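Local coordinates for protein tyrosine--tRNA ligase (Aeropyrum pernix, PDB 2CYA) that probably catalyses the ATP-dependent attachment of tyrosine to its cognate tRNA, activating the amino acid as tyrosyl-AMP before transferring it to the acceptor end, at residues W52-M56 with V98-M102; I213-Q218 with V237-K243. All blocks are in the same frame, centred on the assembly; numbering follows the deposited sequence.

Along the chain the two contacts follow in series: contact 1 closes before contact 2 opens, so neither nests in nor crosses the other. Contact 1 joins helix 51-64 to helix 88-104, closing a loop of 41 residues that includes strand 68-73. Contact 2 comes after strand 207-211 and brings 213-218 against 237-243, which carries the KMSKS motif; most of the 18 residues between them are not modelled. The contact centres lie about 17 Å apart, yet they meet where Trp52 CZ2 is 3.4 Å from Lys241 NZ. A sulfate, probably from the crystallisation liquor, accepts hydrogen bonds from both residues where the Rossmann-fold core of this class I synthetase meets the KMSKS loop at the inferred ATP site.

Contact 1: residues W52-M56 with V98-M102; sequences WLVWM and VRRVM. With SO4 (sulfate ion), chain C.
Val98 spreads its two methyls between the tryptophans of helix 51-64: CG2 meets the edge of the Trp52 ring, 3.5 Å from CZ3, while CG1 lies 4.1 Å from Trp55 CH2. Met56, extended beyond CG, reaches across Val101, SD standing 3.8 Å from Val101 CG1, and ends with CE beside Val98 CG1. Met56 SD is 3.6 Å from Met102 CG. Met102 instead bends at chi3 (74°), and its SD approaches Trp55 CZ3 at 4.1 Å in an oblique Met-aromatic contact. The helix segments cross at -65°, their axes 11.2 Å apart, spanned mainly by the methionines and tryptophans. Trp55 and Val98 pack on Tyr42 of strand 37-42, Leu53 and Val101 on Ile341 of helix 323-346.

Trp52, an inferred ATP-binding residue, also directs NE1 to a sulfate, probably from the crystallisation liquor, 2.9 Å from sulfate O4 with a bent N-H...O angle of 130°; His49 NE2 and Lys241 NZ bond it too. Replacing Trp52 with an alanine would probably deprive the sulfate of its indole donor and leave Val98 CG2 without its aromatic neighbour. No hydrogen bond joins the two segments: the interface is apolar and sulfur-rich, and the polar edge of Trp52 serves the anion site.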
# COMPACT_ATOMS: atom_id res chain seq x y z
N TRP A 52 -16.52 -22.12 -9.30
CA TRP A 52 -16.10 -21.93 -7.92
C TRP A 52 -16.31 -23.20 -7.10
O TRP A 52 -15.67 -23.37 -6.06
CB TRP A 52 -16.87 -20.77 -7.28
CG TRP A 52 -16.54 -19.42 -7.87
CD1 TRP A 52 -15.70 -19.17 -8.94
CD2 TRP A 52 -17.08 -18.16 -7.47
NE1 TRP A 52 -15.70 -17.82 -9.22
CE2 TRP A 52 -16.54 -17.18 -8.34
CE3 TRP A 52 -17.97 -17.75 -6.47
CZ2 TRP A 52 -16.86 -15.81 -8.23
CZ3 TRP A 52 -18.29 -16.39 -6.36
CH2 TRP A 52 -17.73 -15.44 -7.24
N LEU A 53 -17.20 -24.08 -7.57
CA LEU A 53 -17.47 -25.32 -6.83
C LEU A 53 -16.18 -26.14 -6.71
O LEU A 53 -15.95 -26.80 -5.70
CB LEU A 53 -18.58 -26.13 -7.52
CG LEU A 53 -20.04 -25.62 -7.44
CD1 LEU A 53 -20.95 -26.53 -8.26
CD2 LEU A 53 -20.52 -25.59 -5.98
N VAL A 54 -15.33 -26.08 -7.73
CA VAL A 54 -14.07 -26.81 -7.71
C VAL A 54 -13.24 -26.43 -6.48
O VAL A 54 -12.73 -27.31 -5.78
CB VAL A 54 -13.21 -26.54 -8.97
CG1 VAL A 54 -11.89 -27.30 -8.85
CG2 VAL A 54 -13.95 -26.96 -10.23
N TRP A 55 -13.08 -25.14 -6.20
CA TRP A 55 -12.29 -24.81 -5.02
C TRP A 55 -13.08 -25.03 -3.73
O TRP A 55 -12.51 -25.30 -2.68
CB TRP A 55 -11.69 -23.40 -5.10
CG TRP A 55 -12.65 -22.24 -5.17
CD1 TRP A 55 -12.92 -21.46 -6.27
CD2 TRP A 55 -13.35 -21.64 -4.07
NE1 TRP A 55 -13.74 -20.41 -5.91
CE2 TRP A 55 -14.02 -20.49 -4.57
CE3 TRP A 55 -13.47 -21.95 -2.70
CZ2 TRP A 55 -14.80 -19.66 -3.76
CZ3 TRP A 55 -14.24 -21.13 -1.89
CH2 TRP A 55 -14.90 -19.99 -2.43
N MET A 56 -14.42 -24.97 -3.80
CA MET A 56 -15.21 -25.21 -2.60
C MET A 56 -15.05 -26.68 -2.17
O MET A 56 -14.91 -26.98 -1.00
CB MET A 56 -16.69 -24.87 -2.85
CG MET A 56 -16.96 -23.38 -3.03
SD MET A 56 -18.68 -23.04 -3.50
CE MET A 56 -18.69 -21.21 -3.59
N VAL A 98 -21.97 -16.78 -1.29
CA VAL A 98 -20.95 -17.81 -1.36
C VAL A 98 -21.00 -18.70 -0.11
O VAL A 98 -20.89 -19.92 -0.23
CB VAL A 98 -19.54 -17.16 -1.54
CG1 VAL A 98 -18.42 -18.16 -1.22
CG2 VAL A 98 -19.40 -16.65 -3.00
N ARG A 99 -21.18 -18.11 1.08
CA ARG A 99 -21.23 -18.94 2.28
C ARG A 99 -22.39 -19.93 2.21
O ARG A 99 -22.26 -21.09 2.61
CB ARG A 99 -21.39 -18.11 3.55
CG ARG A 99 -20.12 -17.47 4.03
CD ARG A 99 -20.30 -16.74 5.35
NE ARG A 99 -19.90 -15.34 5.20
CZ ARG A 99 -20.71 -14.30 5.35
NH1 ARG A 99 -21.99 -14.47 5.67
NH2 ARG A 99 -20.26 -13.07 5.13
N ARG A 100 -23.53 -19.45 1.72
CA ARG A 100 -24.72 -20.29 1.62
C ARG A 100 -24.52 -21.37 0.58
O ARG A 100 -24.95 -22.51 0.77
CB ARG A 100 -25.94 -19.44 1.26
CG ARG A 100 -27.24 -20.23 1.11
CD ARG A 100 -27.56 -21.04 2.35
NE ARG A 100 -27.60 -20.21 3.54
CZ ARG A 100 -28.52 -19.28 3.77
NH1 ARG A 100 -29.49 -19.08 2.89
NH2 ARG A 100 -28.45 -18.54 4.88
N VAL A 101 -23.87 -21.02 -0.51
CA VAL A 101 -23.60 -21.97 -1.58
C VAL A 101 -22.67 -23.06 -1.07
O VAL A 101 -22.88 -24.24 -1.33
CB VAL A 101 -22.94 -21.29 -2.79
CG1 VAL A 101 -22.39 -22.36 -3.75
CG2 VAL A 101 -23.96 -20.38 -3.52
N MET A 102 -21.62 -22.66 -0.34
CA MET A 102 -20.67 -23.64 0.17
C MET A 102 -21.34 -24.66 1.09
O MET A 102 -21.06 -25.85 1.00
CB MET A 102 -19.51 -22.95 0.91
CG MET A 102 -18.55 -22.25 -0.04
SD MET A 102 -17.27 -21.33 0.82
CE MET A 102 -16.18 -22.69 1.44
S SO4 C . -14.38 -15.20 -11.63
O1 SO4 C . -13.70 -16.42 -12.27
O2 SO4 C . -13.59 -14.86 -10.36
O3 SO4 C . -14.20 -14.11 -12.53
O4 SO4 C . -15.63 -15.67 -11.18

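Contact 2: residues I213-Q218 with V237-K243; sequences IISSLQ and VKMSKSK. With SO4 (sulfate ion), chain C.
Ser215 and Lys238 form a single backbone bridge, flanked by bonds from Met239 N to Ile214 O (3.1 Å) and from Ser216 N to Val237 O (2.8 Å). Beyond it, Met239 lies alongside Ile214, pointing the same way. Met239 carries CG anti to the backbone N (chi1 -170°) and bends at chi3, which brings its CE to 4.1 Å from both Ile214 CG2 and Leu217 CD2. Lys238 runs obliquely over Ile213, its aliphatic carbons against CG2 and its NZ 3.3 Å from Ile213 CD1.

At the far end Gln218 crosses Lys243 at about a right angle. Lys243 NZ bonds to Gln218 OE1 at 2.9 Å, approaching from 45° above the carbonyl plane. The other end of this amide, NE2, touches Val237 CG1 and makes a weak bond to Ser216 OG. Lys241, an inferred ATP ligand of the KMSKS motif, bends at chi2 and chi3 and brings its NZ 2.8 Å from sulfate O4, where it also bonds to Ser45 OG.

The bridge thus holds the start of the motif against the chain leaving strand 207-211. Both segments belong to the connection from that strand to helix 254-262; Ile214 packs on Glu278, Ile279 and Ile283 of helix 275-284 and also touches Val54 of helix 51-64.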
# COMPACT_ATOMS: atom_id res chain seq x y z
N ILE A 213 -9.12 -24.22 -13.37
CA ILE A 213 -10.08 -23.17 -13.68
C ILE A 213 -10.87 -23.63 -14.89
O ILE A 213 -10.33 -23.67 -16.00
CB ILE A 213 -9.34 -21.84 -14.01
CG1 ILE A 213 -8.65 -21.31 -12.74
CG2 ILE A 213 -10.31 -20.81 -14.58
CD1 ILE A 213 -7.69 -20.17 -13.00
N ILE A 214 -12.15 -23.97 -14.69
CA ILE A 214 -13.02 -24.41 -15.78
C ILE A 214 -13.13 -23.34 -16.88
O ILE A 214 -13.36 -22.16 -16.60
CB ILE A 214 -14.43 -24.75 -15.27
CG1 ILE A 214 -14.39 -26.05 -14.47
CG2 ILE A 214 -15.41 -24.85 -16.44
CD1 ILE A 214 -15.76 -26.57 -14.09
N SER A 215 -12.96 -23.77 -18.13
CA SER A 215 -13.02 -22.86 -19.27
C SER A 215 -14.42 -22.34 -19.60
O SER A 215 -15.43 -22.85 -19.13
CB SER A 215 -12.46 -23.55 -20.52
OG SER A 215 -11.14 -24.02 -20.29
N SER A 216 -14.46 -21.30 -20.42
CA SER A 216 -15.70 -20.69 -20.88
C SER A 216 -16.42 -21.73 -21.74
O SER A 216 -15.78 -22.53 -22.41
CB SER A 216 -15.39 -19.45 -21.73
OG SER A 216 -16.58 -18.88 -22.25
N LEU A 217 -17.75 -21.71 -21.72
CA LEU A 217 -18.51 -22.65 -22.54
C LEU A 217 -18.42 -22.26 -24.02
O LEU A 217 -18.67 -23.09 -24.89
CB LEU A 217 -19.98 -22.68 -22.11
CG LEU A 217 -20.36 -23.07 -20.68
CD1 LEU A 217 -21.83 -22.78 -20.46
CD2 LEU A 217 -20.05 -24.53 -20.42
N GLN A 218 -18.06 -21.01 -24.30
CA GLN A 218 -17.97 -20.52 -25.67
C GLN A 218 -16.97 -21.27 -26.56
O GLN A 218 -17.36 -21.83 -27.59
CB GLN A 218 -17.66 -19.02 -25.68
CG GLN A 218 -16.27 -18.63 -25.19
CD GLN A 218 -16.15 -17.13 -24.91
OE1 GLN A 218 -16.60 -16.30 -25.71
NE2 GLN A 218 -15.52 -16.78 -23.79
N VAL A 237 -9.99 -18.76 -22.20
CA VAL A 237 -10.94 -17.88 -21.52
C VAL A 237 -11.59 -18.62 -20.35
O VAL A 237 -12.20 -19.67 -20.54
CB VAL A 237 -12.04 -17.38 -22.49
CG1 VAL A 237 -12.96 -16.40 -21.78
CG2 VAL A 237 -11.41 -16.73 -23.71
N LYS A 238 -11.46 -18.05 -19.16
CA LYS A 238 -12.03 -18.64 -17.94
C LYS A 238 -13.54 -18.42 -17.87
O LYS A 238 -14.08 -17.55 -18.55
CB LYS A 238 -11.38 -18.00 -16.71
CG LYS A 238 -9.86 -17.95 -16.75
CD LYS A 238 -9.28 -17.24 -15.53
CE LYS A 238 -7.76 -17.13 -15.62
NZ LYS A 238 -7.11 -18.46 -15.81
N MET A 239 -14.21 -19.23 -17.06
CA MET A 239 -15.65 -19.09 -16.90
C MET A 239 -15.86 -17.94 -15.91
O MET A 239 -15.27 -17.93 -14.83
CB MET A 239 -16.27 -20.38 -16.34
CG MET A 239 -17.80 -20.39 -16.36
SD MET A 239 -18.61 -21.79 -15.51
CE MET A 239 -18.94 -22.89 -16.88
N SER A 240 -16.67 -16.96 -16.29
CA SER A 240 -16.92 -15.81 -15.41
C SER A 240 -18.24 -15.14 -15.76
O SER A 240 -18.87 -15.48 -16.76
CB SER A 240 -15.77 -14.80 -15.51
OG SER A 240 -15.68 -14.23 -16.81
N LYS A 241 -18.65 -14.18 -14.93
CA LYS A 241 -19.90 -13.46 -15.13
C LYS A 241 -19.94 -12.53 -16.36
O LYS A 241 -20.96 -11.90 -16.63
CB LYS A 241 -20.25 -12.66 -13.87
CG LYS A 241 -20.55 -13.52 -12.64
CD LYS A 241 -19.29 -14.06 -11.98
CE LYS A 241 -18.50 -12.95 -11.32
NZ LYS A 241 -17.25 -13.44 -10.68
N SER A 242 -18.83 -12.45 -17.10
CA SER A 242 -18.72 -11.60 -18.29
C SER A 242 -19.86 -11.82 -19.29
O SER A 242 -20.71 -10.95 -19.49
CB SER A 242 -17.38 -11.84 -18.99
OG SER A 242 -16.28 -11.64 -18.11
N LYS A 243 -19.87 -13.00 -19.93
CA LYS A 243 -20.91 -13.37 -20.89
C LYS A 243 -21.75 -14.47 -20.26
O LYS A 243 -21.37 -15.65 -20.27
CB LYS A 243 -20.28 -13.89 -22.19
CG LYS A 243 -19.50 -12.86 -23.00
CD LYS A 243 -18.83 -13.50 -24.21
CE LYS A 243 -19.84 -14.25 -25.07
NZ LYS A 243 -19.19 -15.08 -26.12
S SO4 C . -14.38 -15.20 -11.63
O1 SO4 C . -13.70 -16.42 -12.27
O2 SO4 C . -13.59 -14.86 -10.36
O3 SO4 C . -14.20 -14.11 -12.53
O4 SO4 C . -15.63 -15.67 -11.18